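Local coordinates for protein cryptochrome DASH, chloroplastic/mitochondrial (Arabidopsis thaliana, PDB 2J4D) that repairs cyclobutane pyrimidine dimers in single-stranded DNA as a flavin photolyase carrying a folate light antenna, binds DNA without sequence specificity and may act as a photoreceptor, at residues 193-196 against 197-201; 326-329 against 330-333; 431-435 against 436-440. All blocks are in the same frame, centred on the assembly; numbering follows the deposited sequence.

Contact 1 (193-196 against 197-201)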
loop_
_atom_site.group_PDB
_atom_site.type_symbol
_atom_site.label_atom_id
_atom_site.label_comp_id
_atom_site.label_asym_id
_atom_site.label_seq_id
_atom_site.Cartn_x
_atom_site.Cartn_y
_atom_site.Cartn_z
ATOM N N VAL A 193 -11.250 9.857 -17.026
ATOM C CA VAL A 193 -11.917 8.567 -17.172
ATOM C C VAL A 193 -10.842 7.485 -17.247
ATOM O O VAL A 193 -9.985 7.510 -18.127
ATOM C CB VAL A 193 -12.767 8.526 -18.451
ATOM C CG1 VAL A 193 -13.354 7.129 -18.646
ATOM C CG2 VAL A 193 -13.882 9.562 -18.352
ATOM N N TYR A 194 -10.885 6.540 -16.317
ATOM C CA TYR A 194 -9.890 5.470 -16.279
ATOM C C TYR A 194 -9.716 4.726 -17.593
ATOM O O TYR A 194 -8.592 4.468 -18.024
ATOM C CB TYR A 194 -10.242 4.452 -15.198
ATOM C CG TYR A 194 -9.379 3.205 -15.253
ATOM C CD1 TYR A 194 -8.094 3.188 -14.703
ATOM C CD2 TYR A 194 -9.846 2.046 -15.872
ATOM C CE1 TYR A 194 -7.300 2.037 -14.769
ATOM C CE2 TYR A 194 -9.063 0.899 -15.946
ATOM C CZ TYR A 194 -7.796 0.903 -15.392
ATOM O OH TYR A 194 -7.041 -0.237 -15.470
ATOM N N THR A 195 -10.831 4.359 -18.217
ATOM C CA THR A 195 -10.777 3.615 -19.465
ATOM C C THR A 195 -9.930 4.324 -20.505
ATOM O O THR A 195 -9.163 3.689 -21.231
ATOM C CB THR A 195 -12.183 3.385 -20.034
ATOM O OG1 THR A 195 -12.948 2.624 -19.092
ATOM C CG2 THR A 195 -12.105 2.619 -21.344
ATOM N N GLN A 196 -10.066 5.642 -20.577
ATOM C CA GLN A 196 -9.288 6.405 -21.538
ATOM C C GLN A 196 -7.808 6.417 -21.182
ATOM O O GLN A 196 -6.954 6.314 -22.062
ATOM C CB GLN A 196 -9.834 7.823 -21.644
ATOM C CG GLN A 196 -11.213 7.840 -22.280
ATOM C CD GLN A 196 -11.264 7.012 -23.562
ATOM O OE1 GLN A 196 -12.016 6.033 -23.662
ATOM N NE2 GLN A 196 -10.456 7.399 -24.547
ATOM N N PHE A 197 -7.508 6.540 -19.891
ATOM C CA PHE A 197 -6.122 6.524 -19.429
ATOM C C PHE A 197 -5.519 5.167 -19.780
ATOM O O PHE A 197 -4.439 5.077 -20.359
ATOM C CB PHE A 197 -6.067 6.718 -17.910
ATOM C CG PHE A 197 -4.746 6.353 -17.302
ATOM C CD1 PHE A 197 -3.647 7.197 -17.428
ATOM C CD2 PHE A 197 -4.597 5.157 -16.596
ATOM C CE1 PHE A 197 -2.418 6.858 -16.857
ATOM C CE2 PHE A 197 -3.371 4.809 -16.023
ATOM C CZ PHE A 197 -2.281 5.661 -16.153
ATOM N N ARG A 198 -6.234 4.106 -19.436
ATOM C CA ARG A 198 -5.746 2.762 -19.709
ATOM C C ARG A 198 -5.511 2.501 -21.192
ATOM O O ARG A 198 -4.438 2.027 -21.588
ATOM C CB ARG A 198 -6.716 1.716 -19.161
ATOM C CG ARG A 198 -6.270 0.281 -19.425
ATOM C CD ARG A 198 -7.284 -0.722 -18.901
ATOM N NE ARG A 198 -8.560 -0.625 -19.604
ATOM C CZ ARG A 198 -8.737 -0.957 -20.879
ATOM N NH1 ARG A 198 -7.720 -1.415 -21.596
ATOM N NH2 ARG A 198 -9.932 -0.826 -21.435
ATOM N N LYS A 199 -6.510 2.800 -22.016
ATOM C CA LYS A 199 -6.361 2.566 -23.447
ATOM C C LYS A 199 -5.154 3.308 -23.999
ATOM O O LYS A 199 -4.433 2.780 -24.845
ATOM C CB LYS A 199 -7.620 2.997 -24.208
ATOM C CG LYS A 199 -8.845 2.152 -23.914
ATOM C CD LYS A 199 -9.967 2.456 -24.900
ATOM C CE LYS A 199 -11.262 1.750 -24.512
ATOM N NZ LYS A 199 -11.110 0.271 -24.396
ATOM N N SER A 200 -4.922 4.522 -23.501
ATOM C CA SER A 200 -3.800 5.330 -23.970
ATOM C C SER A 200 -2.430 4.786 -23.606
ATOM O O SER A 200 -1.557 4.683 -24.467
ATOM C CB SER A 200 -3.912 6.766 -23.454
ATOM O OG SER A 200 -5.103 7.361 -23.920
ATOM N N VAL A 201 -2.218 4.450 -22.337
ATOM C CA VAL A 201 -0.911 3.932 -21.963
ATOM C C VAL A 201 -0.651 2.576 -22.603
ATOM O O VAL A 201 0.470 2.300 -23.027
ATOM C CB VAL A 201 -0.732 3.835 -20.423
ATOM C CG1 VAL A 201 -0.835 5.230 -19.814
ATOM C CG2 VAL A 201 -1.775 2.905 -19.818
HETATM O O HOH W 1 -11.244 -0.054 -18.782
#
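Gln-196 and Ser-200 meet in the opening turns of helix 194-204, where Val-193 holds the N-cap position and side chains one turn apart lie against each other. The carbonyl oxygen of Gln-196 takes two bonds, from Ser-200 N at 3.1 Å and Ser-200 OG at 2.8 Å, which arrive from opposite faces of the carbonyl plane. The hydroxyl can double the backbone bond because OG stands beside its own backbone N (chi1 -60°).

Phe-197 closes the first turn through its N on Val-193 O, 3.2 Å away. Its ring and that of Tyr-194 only graze, CD2 to CD1 of Tyr-194 being 4.4 Å, and both turn toward helix 317-339, where Phe-197 meets Tyr-331 and Tyr-194 stacks on Trp-328.

Tyr-194 carries the aliphatic part of Arg-198: Arg-198 CB lies over one ring face in a CH-pi contact, 4.3 Å from the Tyr-194 ring centroid, while Arg-198 CD passes the phenol OH. That OH bonds to Phe-324 O, and Arg-198 NH1 makes a salt bridge with Glu-202, so the phenol OH and NH1 are both bonded outside this pair. A water accepts from Arg-198 NE at 2.9 Å and also lies 3.2 Å from Thr-195 OG1.

Contact 2 (326-329 against 330-333). With FAD (flavin-adenine dinucleotide), chain C.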
loop_
_atom_site.group_PDB
_atom_site.type_symbol
_atom_site.label_atom_id
_atom_site.label_comp_id
_atom_site.label_asym_id
_atom_site.label_seq_id
_atom_site.Cartn_x
_atom_site.Cartn_y
_atom_site.Cartn_z
ATOM N N LEU A 326 -3.205 -3.287 -11.648
ATOM C CA LEU A 326 -2.027 -2.498 -11.302
ATOM C C LEU A 326 -2.090 -1.153 -12.012
ATOM O O LEU A 326 -1.528 -0.166 -11.530
ATOM C CB LEU A 326 -0.737 -3.235 -11.685
ATOM C CG LEU A 326 -0.336 -4.365 -10.735
ATOM C CD1 LEU A 326 0.867 -5.124 -11.292
ATOM C CD2 LEU A 326 -0.022 -3.764 -9.355
ATOM N N ILE A 327 -2.765 -1.116 -13.162
ATOM C CA ILE A 327 -2.913 0.133 -13.906
ATOM C C ILE A 327 -3.856 1.060 -13.139
ATOM O O ILE A 327 -3.743 2.283 -13.222
ATOM C CB ILE A 327 -3.431 -0.127 -15.347
ATOM C CG1 ILE A 327 -2.359 -0.896 -16.128
ATOM C CG2 ILE A 327 -3.721 1.190 -16.061
ATOM C CD1 ILE A 327 -2.763 -1.274 -17.537
ATOM N N TRP A 328 -4.781 0.476 -12.379
ATOM C CA TRP A 328 -5.687 1.275 -11.560
ATOM C C TRP A 328 -4.845 1.951 -10.478
ATOM O O TRP A 328 -5.087 3.105 -10.119
ATOM C CB TRP A 328 -6.761 0.400 -10.896
ATOM C CG TRP A 328 -8.076 0.385 -11.634
ATOM C CD1 TRP A 328 -8.592 -0.638 -12.388
ATOM C CD2 TRP A 328 -9.033 1.449 -11.696
ATOM N NE1 TRP A 328 -9.818 -0.272 -12.913
ATOM C CE2 TRP A 328 -10.111 1.002 -12.501
ATOM C CE3 TRP A 328 -9.088 2.738 -11.151
ATOM C CZ2 TRP A 328 -11.230 1.801 -12.768
ATOM C CZ3 TRP A 328 -10.202 3.533 -11.420
ATOM C CH2 TRP A 328 -11.257 3.057 -12.221
ATOM N N ARG A 329 -3.861 1.223 -9.950
ATOM C CA ARG A 329 -2.978 1.792 -8.927
ATOM C C ARG A 329 -2.191 2.961 -9.542
ATOM O O ARG A 329 -2.068 4.031 -8.938
ATOM C CB ARG A 329 -2.023 0.717 -8.403
ATOM C CG ARG A 329 -0.944 1.237 -7.469
ATOM C CD ARG A 329 -0.187 0.087 -6.802
ATOM N NE ARG A 329 0.921 0.589 -6.002
ATOM C CZ ARG A 329 2.096 0.955 -6.505
ATOM N NH1 ARG A 329 2.327 0.863 -7.812
ATOM N NH2 ARG A 329 3.031 1.446 -5.706
ATOM N N ASP A 330 -1.655 2.749 -10.743
ATOM C CA ASP A 330 -0.917 3.801 -11.448
ATOM C C ASP A 330 -1.815 5.022 -11.632
ATOM O O ASP A 330 -1.415 6.164 -11.377
ATOM C CB ASP A 330 -0.497 3.320 -12.842
ATOM C CG ASP A 330 0.832 2.597 -12.851
ATOM O OD1 ASP A 330 1.316 2.151 -11.783
ATOM O OD2 ASP A 330 1.394 2.462 -13.959
ATOM N N TYR A 331 -3.034 4.769 -12.097
ATOM C CA TYR A 331 -3.989 5.838 -12.356
ATOM C C TYR A 331 -4.244 6.713 -11.141
ATOM O O TYR A 331 -4.199 7.935 -11.240
ATOM C CB TYR A 331 -5.314 5.257 -12.859
ATOM C CG TYR A 331 -6.329 6.303 -13.261
ATOM C CD1 TYR A 331 -6.052 7.214 -14.283
ATOM C CD2 TYR A 331 -7.565 6.387 -12.617
ATOM C CE1 TYR A 331 -6.976 8.185 -14.653
ATOM C CE2 TYR A 331 -8.501 7.355 -12.978
ATOM C CZ TYR A 331 -8.200 8.250 -13.995
ATOM O OH TYR A 331 -9.118 9.209 -14.357
ATOM N N PHE A 332 -4.526 6.106 -9.991
ATOM C CA PHE A 332 -4.778 6.929 -8.812
ATOM C C PHE A 332 -3.530 7.676 -8.356
ATOM O O PHE A 332 -3.623 8.776 -7.810
ATOM C CB PHE A 332 -5.359 6.087 -7.672
ATOM C CG PHE A 332 -6.835 5.806 -7.830
ATOM C CD1 PHE A 332 -7.744 6.856 -7.950
ATOM C CD2 PHE A 332 -7.311 4.503 -7.868
ATOM C CE1 PHE A 332 -9.106 6.611 -8.105
ATOM C CE2 PHE A 332 -8.674 4.241 -8.023
ATOM C CZ PHE A 332 -9.574 5.295 -8.140
ATOM N N ARG A 333 -2.363 7.085 -8.583
ATOM C CA ARG A 333 -1.117 7.739 -8.200
ATOM C C ARG A 333 -0.943 9.006 -9.054
ATOM O O ARG A 333 -0.632 10.080 -8.530
ATOM C CB ARG A 333 0.062 6.770 -8.399
ATOM C CG ARG A 333 1.439 7.413 -8.363
ATOM C CD ARG A 333 1.812 7.928 -6.992
ATOM N NE ARG A 333 1.972 6.846 -6.026
ATOM C CZ ARG A 333 2.482 7.005 -4.808
ATOM N NH1 ARG A 333 2.888 8.205 -4.406
ATOM N NH2 ARG A 333 2.575 5.968 -3.987
HETATM P PA FAD C . -5.879 -7.536 -6.404
HETATM O O1A FAD C . -5.026 -8.738 -6.315
HETATM O O2A FAD C . -7.260 -7.648 -6.930
HETATM O O5B FAD C . -5.139 -6.401 -7.272
HETATM C C5B FAD C . -3.709 -6.445 -7.475
HETATM C C4B FAD C . -3.140 -5.057 -7.163
HETATM O O4B FAD C . -3.768 -4.107 -8.023
HETATM C C3B FAD C . -3.397 -4.555 -5.747
HETATM O O3B FAD C . -2.493 -5.100 -4.800
HETATM C C2B FAD C . -3.294 -3.074 -5.943
HETATM O O2B FAD C . -1.990 -2.546 -5.835
HETATM C C1B FAD C . -3.934 -2.861 -7.326
HETATM N N9A FAD C . -5.372 -2.520 -7.311
HETATM C C8A FAD C . -6.446 -3.372 -7.477
HETATM N N7A FAD C . -7.611 -2.742 -7.419
HETATM C C5A FAD C . -7.285 -1.420 -7.211
HETATM C C6A FAD C . -8.080 -0.260 -7.054
HETATM N N6A FAD C . -9.405 -0.245 -7.109
HETATM N N1A FAD C . -7.420 0.939 -6.846
HETATM C C2A FAD C . -6.048 0.971 -6.782
HETATM N N3A FAD C . -5.230 -0.100 -6.923
HETATM C C4A FAD C . -5.894 -1.271 -7.122
HETATM N N1 FAD C . -5.704 -0.082 -2.357
HETATM C C2 FAD C . -4.484 0.248 -1.806
HETATM O O2 FAD C . -3.447 -0.202 -2.260
HETATM N N3 FAD C . -4.464 1.117 -0.704
HETATM C C4 FAD C . -5.605 1.669 -0.126
HETATM O O4 FAD C . -5.521 2.431 0.854
HETATM C C4X FAD C . -6.855 1.325 -0.697
HETATM N N5 FAD C . -8.057 1.831 -0.179
HETATM C C5X FAD C . -9.273 1.579 -0.816
HETATM C C6 FAD C . -10.454 2.185 -0.368
HETATM C C7 FAD C . -11.703 1.951 -0.988
HETATM C C7M FAD C . -12.938 2.639 -0.458
HETATM C C8 FAD C . -11.750 1.055 -2.117
HETATM C C8M FAD C . -13.046 0.742 -2.847
HETATM C C9 FAD C . -10.569 0.441 -2.577
HETATM C C9A FAD C . -9.313 0.685 -1.945
HETATM N N10 FAD C . -8.102 0.074 -2.388
HETATM C C10 FAD C . -6.864 0.441 -1.816
HETATM C "C1'" FAD C . -8.062 -0.646 -3.702
HETATM C "C2'" FAD C . -8.296 -2.170 -3.668
HETATM O "O2'" FAD C . -9.478 -2.456 -2.940
HETATM C "C3'" FAD C . -7.105 -2.864 -3.012
HETATM O "O3'" FAD C . -5.881 -2.527 -3.696
HETATM C "C4'" FAD C . -7.177 -4.401 -3.014
HETATM O "O4'" FAD C . -8.317 -4.845 -2.275
HETATM C "C5'" FAD C . -5.904 -4.957 -2.388
HETATM O "O5'" FAD C . -5.939 -6.386 -2.401
HETATM P P FAD C . -5.286 -7.309 -3.501
HETATM O O1P FAD C . -3.848 -6.996 -3.464
HETATM O O2P FAD C . -5.625 -8.727 -3.201
HETATM O O3P FAD C . -5.999 -7.001 -4.886
HETATM O O HOH W 2 1.021 -0.045 -10.201
#
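Asp-330 and Leu-326 are joined twice, directly and through water, in the middle of helix 317-339, a helix of the FAD-binding domain. Asp-330 N donates to Leu-326 O at 3.0 Å. A water then bridges three groups: it donates to Asp-330 OD1 at 2.7 Å and to Leu-326 O at 2.9 Å, and accepts from Arg-329 NH1 at 2.9 Å, lying at the edge of the guanidinium, in its plane. Farther out, Arg-329 NH1 also reaches Ser-175 O, while the carboxylate receives the backbone N of Met-177 on OD1 and that of Tyr-178 on OD2.

The chain of Arg-329 leaves the helix with CG anti to the backbone N (chi1 172°) and runs extended to NE, which brings CD to 3.3 Å from the ribose atom O2B of FAD. On the adenine side, Trp-328 and Phe-332 pack obliquely, planes 31° apart, with CE3 of Trp-328 at 3.5 Å from CE2 of Phe-332. Phe-332 presents its ring edge to the adenine, CD2 lying 3.7 Å from FAD N1A. Tyr-331 CD2 touches the far end of the indole, at CZ3.

Arg-329 NH1 and Asp-330 OD1 stay 4.3 Å apart, beyond a salt bridge. The water links these buried charges, and backbone groups bond to each separately, which probably helps to stabilise both close to the cofactor.

Contact 3 (431-435 against 436-440). With FAD (flavin-adenine dinucleotide), chain C.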
loop_
_atom_site.group_PDB
_atom_site.type_symbol
_atom_site.label_atom_id
_atom_site.label_comp_id
_atom_site.label_asym_id
_atom_site.label_seq_id
_atom_site.Cartn_x
_atom_site.Cartn_y
_atom_site.Cartn_z
ATOM N N ASN A 431 -10.041 5.972 -4.356
ATOM C CA ASN A 431 -11.181 5.068 -4.390
ATOM C C ASN A 431 -12.358 5.599 -3.569
ATOM O O ASN A 431 -13.514 5.406 -3.958
ATOM C CB ASN A 431 -10.770 3.679 -3.908
ATOM C CG ASN A 431 -10.114 2.850 -5.001
ATOM O OD1 ASN A 431 -10.789 2.329 -5.889
ATOM N ND2 ASN A 431 -8.790 2.730 -4.947
ATOM N N TRP A 432 -12.085 6.266 -2.449
ATOM C CA TRP A 432 -13.175 6.821 -1.648
ATOM C C TRP A 432 -13.927 7.927 -2.398
ATOM O O TRP A 432 -15.157 7.972 -2.348
ATOM C CB TRP A 432 -12.678 7.362 -0.293
ATOM C CG TRP A 432 -12.687 6.329 0.800
ATOM C CD1 TRP A 432 -11.647 5.526 1.188
ATOM C CD2 TRP A 432 -13.813 5.934 1.597
ATOM N NE1 TRP A 432 -12.061 4.655 2.170
ATOM C CE2 TRP A 432 -13.385 4.884 2.440
ATOM C CE3 TRP A 432 -15.145 6.365 1.677
ATOM C CZ2 TRP A 432 -14.243 4.254 3.353
ATOM C CZ3 TRP A 432 -15.998 5.739 2.583
ATOM C CH2 TRP A 432 -15.541 4.694 3.408
ATOM N N THR A 433 -13.212 8.811 -3.099
ATOM C CA THR A 433 -13.897 9.874 -3.832
ATOM C C THR A 433 -14.801 9.254 -4.884
ATOM O O THR A 433 -15.922 9.728 -5.106
ATOM C CB THR A 433 -12.923 10.854 -4.529
ATOM O OG1 THR A 433 -12.129 10.153 -5.492
ATOM C CG2 THR A 433 -12.026 11.516 -3.510
ATOM N N TYR A 434 -14.315 8.196 -5.530
ATOM C CA TYR A 434 -15.101 7.489 -6.533
ATOM C C TYR A 434 -16.367 6.924 -5.891
ATOM O O TYR A 434 -17.482 7.218 -6.326
ATOM C CB TYR A 434 -14.282 6.347 -7.140
ATOM C CG TYR A 434 -13.599 6.717 -8.434
ATOM C CD1 TYR A 434 -12.845 7.887 -8.537
ATOM C CD2 TYR A 434 -13.710 5.904 -9.561
ATOM C CE1 TYR A 434 -12.219 8.241 -9.730
ATOM C CE2 TYR A 434 -13.088 6.246 -10.759
ATOM C CZ TYR A 434 -12.345 7.415 -10.836
ATOM O OH TYR A 434 -11.721 7.760 -12.013
ATOM N N GLY A 435 -16.185 6.118 -4.847
ATOM C CA GLY A 435 -17.318 5.523 -4.159
ATOM C C GLY A 435 -18.296 6.535 -3.593
ATOM O O GLY A 435 -19.502 6.290 -3.554
ATOM N N ALA A 436 -17.784 7.679 -3.158
ATOM C CA ALA A 436 -18.620 8.722 -2.586
ATOM C C ALA A 436 -19.282 9.572 -3.669
ATOM O O ALA A 436 -20.115 10.422 -3.369
ATOM C CB ALA A 436 -17.791 9.606 -1.670
ATOM N N GLY A 437 -18.899 9.341 -4.921
ATOM C CA GLY A 437 -19.460 10.096 -6.026
ATOM C C GLY A 437 -18.937 11.516 -6.163
ATOM O O GLY A 437 -19.619 12.374 -6.723
ATOM N N VAL A 438 -17.733 11.778 -5.659
ATOM C CA VAL A 438 -17.161 13.117 -5.754
ATOM C C VAL A 438 -15.892 13.168 -6.614
ATOM O O VAL A 438 -15.160 14.166 -6.609
ATOM C CB VAL A 438 -16.857 13.697 -4.351
ATOM C CG1 VAL A 438 -18.142 13.770 -3.537
ATOM C CG2 VAL A 438 -15.820 12.838 -3.633
ATOM N N GLY A 439 -15.637 12.081 -7.337
ATOM C CA GLY A 439 -14.490 12.010 -8.226
ATOM C C GLY A 439 -14.946 12.575 -9.558
ATOM O O GLY A 439 -16.108 12.958 -9.681
ATOM N N ASN A 440 -14.071 12.625 -10.556
ATOM C CA ASN A 440 -14.490 13.189 -11.832
ATOM C C ASN A 440 -14.946 12.227 -12.907
ATOM O O ASN A 440 -14.857 12.529 -14.099
ATOM C CB ASN A 440 -13.407 14.120 -12.372
ATOM C CG ASN A 440 -13.477 15.507 -11.749
ATOM O OD1 ASN A 440 -12.453 16.142 -11.518
ATOM N ND2 ASN A 440 -14.690 15.979 -11.483
HETATM P PA FAD C . -5.879 -7.536 -6.404
HETATM O O1A FAD C . -5.026 -8.738 -6.315
HETATM O O2A FAD C . -7.260 -7.648 -6.930
HETATM O O5B FAD C . -5.139 -6.401 -7.272
HETATM C C5B FAD C . -3.709 -6.445 -7.475
HETATM C C4B FAD C . -3.140 -5.057 -7.163
HETATM O O4B FAD C . -3.768 -4.107 -8.023
HETATM C C3B FAD C . -3.397 -4.555 -5.747
HETATM O O3B FAD C . -2.493 -5.100 -4.800
HETATM C C2B FAD C . -3.294 -3.074 -5.943
HETATM O O2B FAD C . -1.990 -2.546 -5.835
HETATM C C1B FAD C . -3.934 -2.861 -7.326
HETATM N N9A FAD C . -5.372 -2.520 -7.311
HETATM C C8A FAD C . -6.446 -3.372 -7.477
HETATM N N7A FAD C . -7.611 -2.742 -7.419
HETATM C C5A FAD C . -7.285 -1.420 -7.211
HETATM C C6A FAD C . -8.080 -0.260 -7.054
HETATM N N6A FAD C . -9.405 -0.245 -7.109
HETATM N N1A FAD C . -7.420 0.939 -6.846
HETATM C C2A FAD C . -6.048 0.971 -6.782
HETATM N N3A FAD C . -5.230 -0.100 -6.923
HETATM C C4A FAD C . -5.894 -1.271 -7.122
HETATM N N1 FAD C . -5.704 -0.082 -2.357
HETATM C C2 FAD C . -4.484 0.248 -1.806
HETATM O O2 FAD C . -3.447 -0.202 -2.260
HETATM N N3 FAD C . -4.464 1.117 -0.704
HETATM C C4 FAD C . -5.605 1.669 -0.126
HETATM O O4 FAD C . -5.521 2.431 0.854
HETATM C C4X FAD C . -6.855 1.325 -0.697
HETATM N N5 FAD C . -8.057 1.831 -0.179
HETATM C C5X FAD C . -9.273 1.579 -0.816
HETATM C C6 FAD C . -10.454 2.185 -0.368
HETATM C C7 FAD C . -11.703 1.951 -0.988
HETATM C C7M FAD C . -12.938 2.639 -0.458
HETATM C C8 FAD C . -11.750 1.055 -2.117
HETATM C C8M FAD C . -13.046 0.742 -2.847
HETATM C C9 FAD C . -10.569 0.441 -2.577
HETATM C C9A FAD C . -9.313 0.685 -1.945
HETATM N N10 FAD C . -8.102 0.074 -2.388
HETATM C C10 FAD C . -6.864 0.441 -1.816
HETATM C "C1'" FAD C . -8.062 -0.646 -3.702
HETATM C "C2'" FAD C . -8.296 -2.170 -3.668
HETATM O "O2'" FAD C . -9.478 -2.456 -2.940
HETATM C "C3'" FAD C . -7.105 -2.864 -3.012
HETATM O "O3'" FAD C . -5.881 -2.527 -3.696
HETATM C "C4'" FAD C . -7.177 -4.401 -3.014
HETATM O "O4'" FAD C . -8.317 -4.845 -2.275
HETATM C "C5'" FAD C . -5.904 -4.957 -2.388
HETATM O "O5'" FAD C . -5.939 -6.386 -2.401
HETATM P P FAD C . -5.286 -7.309 -3.501
HETATM O O1P FAD C . -3.848 -6.996 -3.464
HETATM O O2P FAD C . -5.625 -8.727 -3.201
HETATM O O3P FAD C . -5.999 -7.001 -4.886
HETATM O O HOH W 3 -17.503 9.441 -8.601
#
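Thr-433 and Val-438 span a Schellman motif that ends helix 425-436: Val-438 N bonds to Thr-433 O at 2.8 Å, Gly-437 N bonds to Tyr-434 O at 2.9 Å, and Gly-437 turns the chain with a positive phi of 75°. Across this end the two side chains cross at about a right angle. Val-438 CG2, set between its own backbone N and carbonyl carbon, reaches back over the last turn to 3.6 Å from Thr-433 CB. The Thr-433 hydroxyl hydrogen-bonds to Gly-430 O, one turn back. A water donates to Tyr-434 O and accepts weakly from Gly-439 N.

The preceding turn contacts the cofactor. Asn-431 holds the adenine by a pair of bonds, giving ND2 to FAD N1A at 2.9 Å and receiving N6A on OD1 at 3.2 Å, while its CB presses on the flavin at C8, 3.3 Å away. One amide side chain thus touches both halves of the folded FAD. Trp-432 lays a ring face against the flavin methyl C7M.

Trp-432, Thr-433 and Ala-436 rest on Trp-409 of helix 409-419; Ala-436 also touches Val-402 of helix 391-404, and Tyr-434 leans on Tyr-331 of helix 317-339.

Along the chain the contacts come in order: contact 1 on helix 194-204, contact 2 on helix 317-339, contact 3 at the end of helix 425-436. Helix 317-339 lies between the other two. The centre of contact 2 is about 11 Å from that of contact 1 and about 15 Å from that of contact 3, and it touches both, whereas contacts 1 and 3 come no nearer than about 5 Å between atoms. Contacts 2 and 3 belong to the FAD-binding domain and both reach FAD; contact 1, in the N-terminal photolyase region, packs on contact 2, with the Tyr-194 side chain about 8 Å from FAD. Segments distant in sequence are joined, largely through aromatic rings.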